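Local coordinates for uncharacterized protein (Bacteroides ovatus, PDB 4ID2), which is of unknown function, a DUF4738 family member with a beta-barrel-like fold built from two sheets, at residues 88-91 with 92-95. Sequence-based numbering, arbitrary orientation.
Sequences TFTK and NDFS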
ATOM      1  N   THR A  88       0.320 -28.879  -2.293  1.00 42.25           N
ATOM      2  CA  THR A  88      -0.824 -28.383  -3.041  1.00 41.82           C
ATOM      3  C   THR A  88      -1.334 -27.187  -2.253  1.00 45.76           C
ATOM      4  O   THR A  88      -1.717 -27.339  -1.092  1.00 46.06           O
ATOM      5  CB  THR A  88      -1.883 -29.458  -3.246  1.00 50.77           C
ATOM      6  OG1 THR A  88      -1.306 -30.527  -3.993  1.00 56.10           O
ATOM      7  CG2 THR A  88      -3.119 -28.925  -3.980  1.00 46.12           C
ATOM      8  N   PHE A  89      -1.291 -25.999  -2.858  1.00 41.69           N
ATOM      9  CA  PHE A  89      -1.744 -24.774  -2.215  1.00 41.16           C
ATOM     10  C   PHE A  89      -3.152 -24.391  -2.642  1.00 46.89           C
ATOM     11  O   PHE A  89      -3.523 -24.579  -3.796  1.00 47.08           O
ATOM     12  CB  PHE A  89      -0.818 -23.580  -2.528  1.00 41.11           C
ATOM     13  CG  PHE A  89       0.424 -23.511  -1.681  1.00 42.49           C
ATOM     14  CD1 PHE A  89       0.403 -22.901  -0.442  1.00 46.08           C
ATOM     15  CD2 PHE A  89       1.622 -24.036  -2.130  1.00 43.96           C
ATOM     16  CE1 PHE A  89       1.547 -22.841   0.340  1.00 46.98           C
ATOM     17  CE2 PHE A  89       2.778 -23.947  -1.348  1.00 46.37           C
ATOM     18  CZ  PHE A  89       2.733 -23.345  -0.127  1.00 44.60           C
ATOM     19  N   THR A  90      -3.905 -23.794  -1.718  1.00 44.36           N
ATOM     20  CA  THR A  90      -5.223 -23.195  -1.965  1.00 44.55           C
ATOM     21  C   THR A  90      -5.256 -21.887  -1.189  1.00 46.78           C
ATOM     22  O   THR A  90      -4.419 -21.689  -0.309  1.00 44.59           O
ATOM     23  CB  THR A  90      -6.386 -24.136  -1.574  1.00 48.31           C
ATOM     24  OG1 THR A  90      -6.441 -24.281  -0.156  1.00 49.40           O
ATOM     25  CG2 THR A  90      -6.290 -25.491  -2.231  1.00 45.87           C
ATOM     26  N   LYS A  91      -6.224 -21.010  -1.466  1.00 44.43           N
ATOM     27  CA  LYS A  91      -6.343 -19.749  -0.720  1.00 44.71           C
ATOM     28  C   LYS A  91      -6.508 -20.000   0.806  1.00 50.15           C
ATOM     29  O   LYS A  91      -6.104 -19.157   1.605  1.00 49.93           O
ATOM     30  CB  LYS A  91      -7.507 -18.891  -1.262  1.00 47.63           C
ATOM     31  CG  LYS A  91      -8.894 -19.493  -1.057  1.00 56.86           C
ATOM     32  CD  LYS A  91      -9.969 -18.604  -1.620  1.00 58.70           C
ATOM     33  CE  LYS A  91     -11.338 -19.138  -1.282  1.00 61.96           C
ATOM     34  NZ  LYS A  91     -12.376 -18.623  -2.206  1.00 68.70           N
ATOM     35  N   ASN A  92      -7.030 -21.181   1.202  1.00 48.00           N
ATOM     36  CA  ASN A  92      -7.232 -21.541   2.610  1.00 49.18           C
ATOM     37  C   ASN A  92      -5.905 -21.707   3.370  1.00 52.11           C
ATOM     38  O   ASN A  92      -5.905 -21.551   4.588  1.00 52.37           O
ATOM     39  CB  ASN A  92      -8.093 -22.794   2.729  1.00 51.03           C
ATOM     40  CG  ASN A  92      -9.372 -22.690   1.932  1.00 64.99           C
ATOM     41  OD1 ASN A  92      -9.548 -23.371   0.921  1.00 60.13           O
ATOM     42  ND2 ASN A  92     -10.230 -21.747   2.295  1.00 53.22           N
ATOM     43  N   ASP A  93      -4.769 -21.918   2.665  1.00 48.28           N
ATOM     44  CA  ASP A  93      -3.437 -21.957   3.296  1.00 47.99           C
ATOM     45  C   ASP A  93      -3.026 -20.599   3.885  1.00 51.16           C
ATOM     46  O   ASP A  93      -2.057 -20.546   4.636  1.00 51.19           O
ATOM     47  CB  ASP A  93      -2.355 -22.395   2.294  1.00 48.25           C
ATOM     48  CG  ASP A  93      -2.423 -23.864   1.978  1.00 56.70           C
ATOM     49  OD1 ASP A  93      -2.034 -24.669   2.842  1.00 60.29           O
ATOM     50  OD2 ASP A  93      -2.899 -24.209   0.884  1.00 59.27           O
ATOM     51  N   PHE A  94      -3.729 -19.510   3.516  1.00 48.14           N
ATOM     52  CA  PHE A  94      -3.487 -18.155   3.999  1.00 48.11           C
ATOM     53  C   PHE A  94      -4.583 -17.707   4.989  1.00 53.54           C
ATOM     54  O   PHE A  94      -4.657 -16.526   5.305  1.00 53.47           O
ATOM     55  CB  PHE A  94      -3.426 -17.194   2.793  1.00 48.99           C
ATOM     56  CG  PHE A  94      -2.403 -17.594   1.747  1.00 49.74           C
ATOM     57  CD1 PHE A  94      -2.734 -18.479   0.730  1.00 53.24           C
ATOM     58  CD2 PHE A  94      -1.107 -17.106   1.795  1.00 51.30           C
ATOM     59  CE1 PHE A  94      -1.782 -18.874  -0.214  1.00 53.20           C
ATOM     60  CE2 PHE A  94      -0.155 -17.504   0.847  1.00 53.22           C
ATOM     61  CZ  PHE A  94      -0.501 -18.387  -0.148  1.00 51.33           C
ATOM     62  N   SER A  95      -5.407 -18.645   5.506  1.00 53.15           N
ATOM     63  CA  SER A  95      -6.487 -18.342   6.455  1.00 55.68           C
ATOM     64  C   SER A  95      -5.963 -17.766   7.779  1.00 62.38           C
ATOM     65  O   SER A  95      -6.695 -17.032   8.442  1.00 64.25           O
ATOM     66  CB  SER A  95      -7.322 -19.587   6.742  1.00 59.89           C
ATOM     67  OG  SER A  95      -6.549 -20.620   7.332  1.00 66.67           O
TER
HETATM   68  O   HOH W   1      -4.837 -25.993   1.001  1.00 43.20           O
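D93 turns its carboxylate back to the chain that precedes it, and OD2 accepts the backbone N-H of T90 in a nearly straight bond, 2.8 Å from OD2 to N of T90, met almost along the C-O axis of the carboxylate. CG of D93 stands beside its own backbone N, anti to the carbonyl carbon (chi1 -74°), which folds the side chain back over the turn; an aspartate is short enough to reach a backbone N-H three residues earlier. A water, 2.6 Å from OD2 of D93, donates to it and also bonds to OG1 of T90, so two donors grip this oxygen and the threonine hydroxyl shares the water with the carboxylate. OG1 of T90 also lies 3.4 Å from OD1 of N92, at most a weak bond at that length, and its one proton has another acceptor within reach. Without the carboxylate, as with an alanine here, the N-H of T90 and the water would probably be left without their acceptor, loosening the start of the turn.

Backbone bonds wind the chain into a 3-10 turn: N of D93 lies 3.0 Å from O of T90, and N of F94 3.1 Å from O of K91. The aspartate bond spans this turn, which takes the chain out of strand 82-89 into the loop leading to helix 100-104. Beyond it, S95 OG and N both bond to O of N92, a use that suits a small hydroxyl side chain.

The two phenylalanine rings lie against polar atoms of the turn and pack on the facing sheet. CD1 of F89 meets OD2 of D93 at 3.8 Å, the ring and carboxylate planes 66° apart, while F94 brings its ring edge to O of K91. Bulky aromatics suit this buried interface, where both reach strands 134-142 and 148-158, at I140 among others; the long, extended K91 chain instead carries NZ to O of S106.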